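Local coordinates for protein neurotoxin (PDB 1ZB7) that acts as a zinc endopeptidase of botulinum neurotoxin type G, cleaving the synaptobrevins VAMP1, VAMP2 and VAMP3 in the host cytosol, at residues A[119-124]-A[131-136]; A[124-129]-A[300-305]. All blocks are in the same frame, centred on the assembly; numbering follows the deposited sequence.

How the contacts relate
Beyond helix 103-114 the chain enters a loop that holds 119-124, runs through the short strand 128-129 and turns back as 131-136 before strand 137-142 joins the large mixed sheet. Contact 1 closes this local excursion, with six residues between its segments. Contact 2 spans 170 residues: it brings 124-129 against the C-terminal end of helix 282-303, just ahead of strand 308-309, which pairs with strand 128-129. Because 124-129 starts within contact 1 and its partner 300-305 lies beyond both halves, the two closures cross. Thr-124 belongs to both, and Leu-119 CB packs against Phe-129 CB. Together they tie the excursion to itself and to the helix end.

Contact 1: residues A[119-124]-A[131-136]; sequences LGNAST and ANVANV
Asn-121 and Asn-135 join their side-chain amides, and Asn-135 can be followed outward as it bridges the two segments. Its CB points toward 119-124, and CG is placed between the backbone N and the carbonyl carbon (chi1 54°), which sets the amide against two consecutive residues, Gly-120 and Asn-121. From CG, one arm carries Asn-135 OD1 to Asn-121 ND2 at 2.8 Å, with the donor tilted from the plane of the accepting carbonyl and the two amide planes 42° apart. The other arm carries Asn-135 ND2 to Gly-120 O at 2.9 Å, in a nearly straight bond (168°); the donor keeps this oxygen in its own amide plane but stands above the plane of the peptide carbonyl. With both arms engaged, the amide's rotation is fixed.

Asn-121 is held in turn at its other amide atom: Asn-121 OD1 accepts from Ser-123 N at 3.0 Å on an in-plane lone pair. Asn-121 O takes Thr-124 N and, on a lone pair in the carbonyl plane, Thr-124 OG1. Val-133 lies beside this polar pair, its CB 4.0 Å from Asn-121 ND2 and its CG1 meeting Thr-124 CG2. At the far end, Leu-119 CD2 abuts Val-136 CG1 at 3.8 Å, the side chains crossing at about a right angle, and Met-155 of strand 150-155 packs on both. The arrangement is an Asx turn within the type I beta turn 121-124, hydrogen-bonded through Asn-135 to the loop leading into strand 137-142 of the M27 protease domain.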
ATOM      1  N   LEU A 119      15.629  -6.867  32.969  1.00 38.65           N
ATOM      2  CA  LEU A 119      16.314  -8.118  33.409  1.00 38.98           C
ATOM      3  C   LEU A 119      15.378  -9.331  33.553  1.00 38.42           C
ATOM      4  O   LEU A 119      15.098  -9.803  34.632  1.00 40.48           O
ATOM      5  CB  LEU A 119      17.102  -7.857  34.680  1.00 38.07           C
ATOM      6  CG  LEU A 119      17.997  -6.639  34.698  1.00 38.29           C
ATOM      7  CD1 LEU A 119      18.772  -6.581  35.928  1.00 41.91           C
ATOM      8  CD2 LEU A 119      18.999  -6.578  33.468  1.00 42.16           C
ATOM      9  N   GLY A 120      14.882  -9.829  32.437  1.00 40.18           N
ATOM     10  CA  GLY A 120      14.015 -10.983  32.430  1.00 39.41           C
ATOM     11  C   GLY A 120      13.165 -11.039  31.181  1.00 37.75           C
ATOM     12  O   GLY A 120      13.305 -10.247  30.298  1.00 40.15           O
ATOM     13  N   ASN A 121      12.227 -11.975  31.147  1.00 39.54           N
ATOM     14  CA  ASN A 121      11.292 -12.182  30.029  1.00 39.91           C
ATOM     15  C   ASN A 121      10.190 -13.049  30.581  1.00 40.84           C
ATOM     16  O   ASN A 121      10.232 -13.369  31.716  1.00 38.27           O
ATOM     17  CB  ASN A 121      11.934 -12.833  28.797  1.00 40.52           C
ATOM     18  CG  ASN A 121      12.733 -14.084  29.112  1.00 39.08           C
ATOM     19  OD1 ASN A 121      12.228 -15.021  29.683  1.00 40.19           O
ATOM     20  ND2 ASN A 121      13.967 -14.126  28.644  1.00 42.89           N
ATOM     21  N   ALA A 122       9.201 -13.377  29.754  1.00 41.71           N
ATOM     22  CA  ALA A 122       8.028 -14.164  30.153  1.00 42.74           C
ATOM     23  C   ALA A 122       8.365 -15.407  30.910  1.00 43.50           C
ATOM     24  O   ALA A 122       7.581 -15.837  31.694  1.00 44.46           O
ATOM     25  CB  ALA A 122       7.186 -14.569  28.876  1.00 43.81           C
ATOM     26  N   SER A 123       9.527 -15.997  30.699  1.00 45.61           N
ATOM     27  CA  SER A 123       9.861 -17.250  31.357  1.00 46.81           C
ATOM     28  C   SER A 123      10.698 -17.067  32.583  1.00 47.21           C
ATOM     29  O   SER A 123      11.093 -18.051  33.214  1.00 47.87           O
ATOM     30  CB  SER A 123      10.690 -18.069  30.381  1.00 48.51           C
ATOM     31  OG  SER A 123      11.954 -17.410  30.251  1.00 53.02           O
ATOM     32  N   THR A 124      11.046 -15.827  32.941  1.00 47.62           N
ATOM     33  CA  THR A 124      11.756 -15.646  34.219  1.00 47.02           C
ATOM     34  C   THR A 124      10.768 -15.442  35.337  1.00 45.47           C
ATOM     35  O   THR A 124       9.754 -14.811  35.123  1.00 44.91           O
ATOM     36  CB  THR A 124      12.837 -14.529  34.134  1.00 48.63           C
ATOM     37  OG1 THR A 124      12.243 -13.304  33.719  1.00 52.73           O
ATOM     38  CG2 THR A 124      13.870 -14.904  33.060  1.00 44.75           C
ATOM     39  N   ALA A 131      19.685 -11.372  34.637  1.00 42.63           N
ATOM     40  CA  ALA A 131      20.534 -10.747  33.625  1.00 42.80           C
ATOM     41  C   ALA A 131      21.081 -11.751  32.637  1.00 45.13           C
ATOM     42  O   ALA A 131      21.460 -11.405  31.540  1.00 45.33           O
ATOM     43  CB  ALA A 131      21.669 -10.026  34.300  1.00 42.43           C
ATOM     44  N   ASN A 132      21.106 -13.005  33.019  1.00 47.44           N
ATOM     45  CA  ASN A 132      21.787 -14.005  32.269  1.00 51.05           C
ATOM     46  C   ASN A 132      20.872 -14.632  31.245  1.00 50.82           C
ATOM     47  O   ASN A 132      20.785 -15.867  31.186  1.00 53.27           O
ATOM     48  CB  ASN A 132      22.253 -15.103  33.205  1.00 50.74           C
ATOM     49  CG  ASN A 132      21.058 -15.744  33.955  1.00 59.70           C
ATOM     50  OD1 ASN A 132      20.652 -15.329  35.124  1.00 64.07           O
ATOM     51  ND2 ASN A 132      20.447 -16.749  33.275  1.00 67.97           N
ATOM     52  N   VAL A 133      20.108 -13.812  30.527  1.00 49.61           N
ATOM     53  CA  VAL A 133      19.190 -14.313  29.535  1.00 47.03           C
ATOM     54  C   VAL A 133      19.455 -13.619  28.198  1.00 47.06           C
ATOM     55  O   VAL A 133      19.969 -12.491  28.176  1.00 45.89           O
ATOM     56  CB  VAL A 133      17.725 -14.131  29.949  1.00 46.04           C
ATOM     57  CG1 VAL A 133      17.424 -15.009  31.160  1.00 47.59           C
ATOM     58  CG2 VAL A 133      17.368 -12.672  30.167  1.00 44.25           C
ATOM     59  N   ALA A 134      19.004 -14.265  27.119  1.00 45.67           N
ATOM     60  CA  ALA A 134      19.470 -13.954  25.767  1.00 46.21           C
ATOM     61  C   ALA A 134      18.960 -12.611  25.295  1.00 45.35           C
ATOM     62  O   ALA A 134      19.655 -11.957  24.519  1.00 45.88           O
ATOM     63  CB  ALA A 134      19.063 -15.069  24.787  1.00 46.21           C
ATOM     64  N   ASN A 135      17.810 -12.158  25.817  1.00 43.28           N
ATOM     65  CA  ASN A 135      17.357 -10.793  25.487  1.00 42.25           C
ATOM     66  C   ASN A 135      18.127  -9.669  26.215  1.00 41.91           C
ATOM     67  O   ASN A 135      17.878  -8.472  25.956  1.00 43.41           O
ATOM     68  CB  ASN A 135      15.825 -10.598  25.699  1.00 41.09           C
ATOM     69  CG  ASN A 135      15.334 -10.959  27.068  1.00 41.48           C
ATOM     70  OD1 ASN A 135      15.477 -12.114  27.515  1.00 44.70           O
ATOM     71  ND2 ASN A 135      14.649  -9.999  27.742  1.00 38.48           N
ATOM     72  N   VAL A 136      18.975 -10.040  27.174  1.00 41.13           N
ATOM     73  CA  VAL A 136      19.650  -9.071  27.983  1.00 40.91           C
ATOM     74  C   VAL A 136      21.202  -8.990  27.749  1.00 41.57           C
ATOM     75  O   VAL A 136      21.743  -7.882  27.596  1.00 42.55           O
ATOM     76  CB  VAL A 136      19.338  -9.255  29.516  1.00 40.44           C
ATOM     77  CG1 VAL A 136      20.257  -8.367  30.344  1.00 37.35           C
ATOM     78  CG2 VAL A 136      17.868  -8.888  29.858  1.00 39.28           C
TER

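Contact 2: residues A[124-129]-A[300-305]; sequences TPPDKF and ANRLNI
Thr-124 O receives Arg-302 NH2 at 2.8 Å, in a bond bent to 146° whose donor stands well above the carbonyl plane. The guanidinium is also covered: Pro-126 CA sits over the centre of one face, 3.7 Å above its plane. A bend at chi3 (93°) swings the end of Arg-302 toward 124-129 from a CB that does not point there. Beside the guanidinium, a water accepts from Arg-302 NE at 3.2 Å and donates to Pro-126 O and Lys-128 O, linking the arginine to both carbonyls.

Further contacts line the last turn of the helix and the residues after it. Ile-305 lays CD1 against Pro-126 CB at 3.7 Å and CG1 near Pro-126 O, while its own O receives a CA-H...O contact from Asp-127. On the buried flank, Leu-303 CD2 comes to the edge of the Phe-129 ring, 3.8 Å from Phe-129 CZ; helix 316-327 packs on both side chains, with Tyr-319 on Phe-129 and Tyr-323 on Leu-303. The contact is thus a type I beta turn, 125-128, docked on the C-terminal end of helix 282-303, where the chain runs on into the two-stranded parallel pairing of 128-129 with 308-309 in this zinc protease domain.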
ATOM      1  N   THR A 124      11.046 -15.827  32.941  1.00 47.62           N
ATOM      2  CA  THR A 124      11.756 -15.646  34.219  1.00 47.02           C
ATOM      3  C   THR A 124      10.768 -15.442  35.337  1.00 45.47           C
ATOM      4  O   THR A 124       9.754 -14.811  35.123  1.00 44.91           O
ATOM      5  CB  THR A 124      12.837 -14.529  34.134  1.00 48.63           C
ATOM      6  OG1 THR A 124      12.243 -13.304  33.719  1.00 52.73           O
ATOM      7  CG2 THR A 124      13.870 -14.904  33.060  1.00 44.75           C
ATOM      8  N   PRO A 125      11.067 -15.984  36.537  1.00 43.65           N
ATOM      9  CA  PRO A 125      10.191 -15.741  37.689  1.00 43.80           C
ATOM     10  C   PRO A 125       9.957 -14.231  37.942  1.00 42.16           C
ATOM     11  O   PRO A 125      10.880 -13.490  38.000  1.00 39.05           O
ATOM     12  CB  PRO A 125      10.925 -16.446  38.897  1.00 43.59           C
ATOM     13  CG  PRO A 125      11.924 -17.423  38.234  1.00 44.05           C
ATOM     14  CD  PRO A 125      12.254 -16.791  36.886  1.00 43.77           C
ATOM     15  N   PRO A 126       8.698 -13.821  38.109  1.00 42.63           N
ATOM     16  CA  PRO A 126       8.312 -12.437  38.271  1.00 42.70           C
ATOM     17  C   PRO A 126       8.938 -11.771  39.489  1.00 42.71           C
ATOM     18  O   PRO A 126       9.130 -10.575  39.491  1.00 42.56           O
ATOM     19  CB  PRO A 126       6.782 -12.541  38.460  1.00 44.12           C
ATOM     20  CG  PRO A 126       6.412 -13.747  37.679  1.00 43.11           C
ATOM     21  CD  PRO A 126       7.496 -14.696  38.149  1.00 42.95           C
ATOM     22  N   ASP A 127       9.261 -12.561  40.498  1.00 42.61           N
ATOM     23  CA  ASP A 127       9.898 -12.077  41.676  1.00 42.83           C
ATOM     24  C   ASP A 127      11.449 -11.970  41.610  1.00 42.42           C
ATOM     25  O   ASP A 127      12.077 -11.573  42.614  1.00 38.00           O
ATOM     26  CB  ASP A 127       9.397 -12.825  42.878  1.00 41.40           C
ATOM     27  CG  ASP A 127      10.012 -14.235  43.055  1.00 45.64           C
ATOM     28  OD1 ASP A 127      10.459 -14.868  42.089  1.00 48.14           O
ATOM     29  OD2 ASP A 127       9.929 -14.761  44.222  1.00 48.70           O
ATOM     30  N   LYS A 128      12.005 -12.269  40.437  1.00 42.16           N
ATOM     31  CA  LYS A 128      13.446 -12.076  40.192  1.00 43.79           C
ATOM     32  C   LYS A 128      13.861 -11.221  38.950  1.00 41.69           C
ATOM     33  O   LYS A 128      13.066 -10.977  38.072  1.00 42.89           O
ATOM     34  CB  LYS A 128      14.193 -13.410  40.121  1.00 45.47           C
ATOM     35  CG  LYS A 128      14.522 -13.952  41.432  1.00 48.71           C
ATOM     36  CD  LYS A 128      15.097 -15.344  41.367  1.00 55.52           C
ATOM     37  CE  LYS A 128      15.205 -15.994  42.736  1.00 57.07           C
ATOM     38  NZ  LYS A 128      16.662 -15.950  43.200  1.00 63.67           N
ATOM     39  N   PHE A 129      15.044 -10.618  39.077  1.00 40.23           N
ATOM     40  CA  PHE A 129      15.784 -10.148  38.049  1.00 41.75           C
ATOM     41  C   PHE A 129      16.724 -11.311  37.570  1.00 42.92           C
ATOM     42  O   PHE A 129      17.305 -12.049  38.405  1.00 42.52           O
ATOM     43  CB  PHE A 129      16.607  -8.923  38.395  1.00 41.85           C
ATOM     44  CG  PHE A 129      15.804  -7.596  38.575  1.00 41.07           C
ATOM     45  CD1 PHE A 129      14.730  -7.272  37.752  1.00 40.83           C
ATOM     46  CD2 PHE A 129      16.224  -6.650  39.496  1.00 33.52           C
ATOM     47  CE1 PHE A 129      14.089  -6.016  37.859  1.00 41.37           C
ATOM     48  CE2 PHE A 129      15.597  -5.414  39.584  1.00 34.23           C
ATOM     49  CZ  PHE A 129      14.523  -5.107  38.865  1.00 38.78           C
ATOM     50  N   ALA A 300       5.545  -2.734  35.654  1.00 36.21           N
ATOM     51  CA  ALA A 300       5.318  -2.157  36.988  1.00 37.61           C
ATOM     52  C   ALA A 300       4.899  -3.252  38.002  1.00 38.18           C
ATOM     53  O   ALA A 300       5.493  -3.298  39.075  1.00 39.73           O
ATOM     54  CB  ALA A 300       4.299  -0.945  36.962  1.00 37.87           C
ATOM     55  N   ASN A 301       3.909  -4.099  37.692  1.00 38.74           N
ATOM     56  CA  ASN A 301       3.568  -5.238  38.546  1.00 39.87           C
ATOM     57  C   ASN A 301       4.799  -6.138  38.934  1.00 39.28           C
ATOM     58  O   ASN A 301       4.970  -6.480  40.094  1.00 39.36           O
ATOM     59  CB  ASN A 301       2.513  -6.176  37.904  1.00 41.33           C
ATOM     60  CG  ASN A 301       1.094  -5.518  37.638  1.00 46.37           C
ATOM     61  OD1 ASN A 301       0.698  -4.579  38.294  1.00 52.81           O
ATOM     62  ND2 ASN A 301       0.346  -6.068  36.638  1.00 49.55           N
ATOM     63  N   ARG A 302       5.651  -6.493  37.967  1.00 39.24           N
ATOM     64  CA  ARG A 302       6.903  -7.219  38.218  1.00 40.14           C
ATOM     65  C   ARG A 302       7.831  -6.497  39.212  1.00 40.69           C
ATOM     66  O   ARG A 302       8.325  -7.141  40.167  1.00 41.61           O
ATOM     67  CB  ARG A 302       7.677  -7.617  36.892  1.00 40.21           C
ATOM     68  CG  ARG A 302       7.052  -8.864  36.362  1.00 41.91           C
ATOM     69  CD  ARG A 302       7.326  -9.326  34.916  1.00 45.18           C
ATOM     70  NE  ARG A 302       8.451 -10.231  34.964  1.00 47.31           N
ATOM     71  CZ  ARG A 302       8.530 -11.511  34.636  1.00 43.51           C
ATOM     72  NH1 ARG A 302       7.537 -12.242  34.132  1.00 44.00           N
ATOM     73  NH2 ARG A 302       9.731 -12.038  34.764  1.00 44.78           N
ATOM     74  N   LEU A 303       7.982  -5.174  39.041  1.00 39.50           N
ATOM     75  CA  LEU A 303       8.870  -4.398  39.829  1.00 39.99           C
ATOM     76  C   LEU A 303       8.418  -4.436  41.279  1.00 39.33           C
ATOM     77  O   LEU A 303       9.236  -4.398  42.155  1.00 38.96           O
ATOM     78  CB  LEU A 303       8.945  -2.937  39.356  1.00 40.68           C
ATOM     79  CG  LEU A 303       9.811  -2.630  38.150  1.00 43.10           C
ATOM     80  CD1 LEU A 303       9.903  -1.126  37.997  1.00 45.09           C
ATOM     81  CD2 LEU A 303      11.208  -3.258  38.226  1.00 46.88           C
ATOM     82  N   ASN A 304       7.103  -4.516  41.498  1.00 38.60           N
ATOM     83  CA  ASN A 304       6.580  -4.517  42.826  1.00 38.58           C
ATOM     84  C   ASN A 304       6.825  -5.800  43.550  1.00 37.44           C
ATOM     85  O   ASN A 304       6.530  -5.848  44.651  1.00 38.49           O
ATOM     86  CB  ASN A 304       5.080  -4.170  42.828  1.00 38.31           C
ATOM     87  CG  ASN A 304       4.848  -2.735  42.469  1.00 39.13           C
ATOM     88  OD1 ASN A 304       5.778  -1.954  42.558  1.00 40.98           O
ATOM     89  ND2 ASN A 304       3.665  -2.395  41.976  1.00 36.39           N
ATOM     90  N   ILE A 305       7.275  -6.853  42.902  1.00 38.64           N
ATOM     91  CA  ILE A 305       7.508  -8.105  43.550  1.00 39.07           C
ATOM     92  C   ILE A 305       8.887  -8.620  43.394  1.00 38.45           C
ATOM     93  O   ILE A 305       9.158  -9.641  43.964  1.00 37.51           O
ATOM     94  CB  ILE A 305       6.493  -9.280  43.142  1.00 40.06           C
ATOM     95  CG1 ILE A 305       6.585  -9.645  41.712  1.00 41.91           C
ATOM     96  CG2 ILE A 305       5.044  -8.966  43.636  1.00 42.19           C
ATOM     97  CD1 ILE A 305       5.428 -10.631  41.307  1.00 45.88           C
TER
HETATM   98  O   HOH W   1      10.713  -9.735  37.232  1.00 43.05           O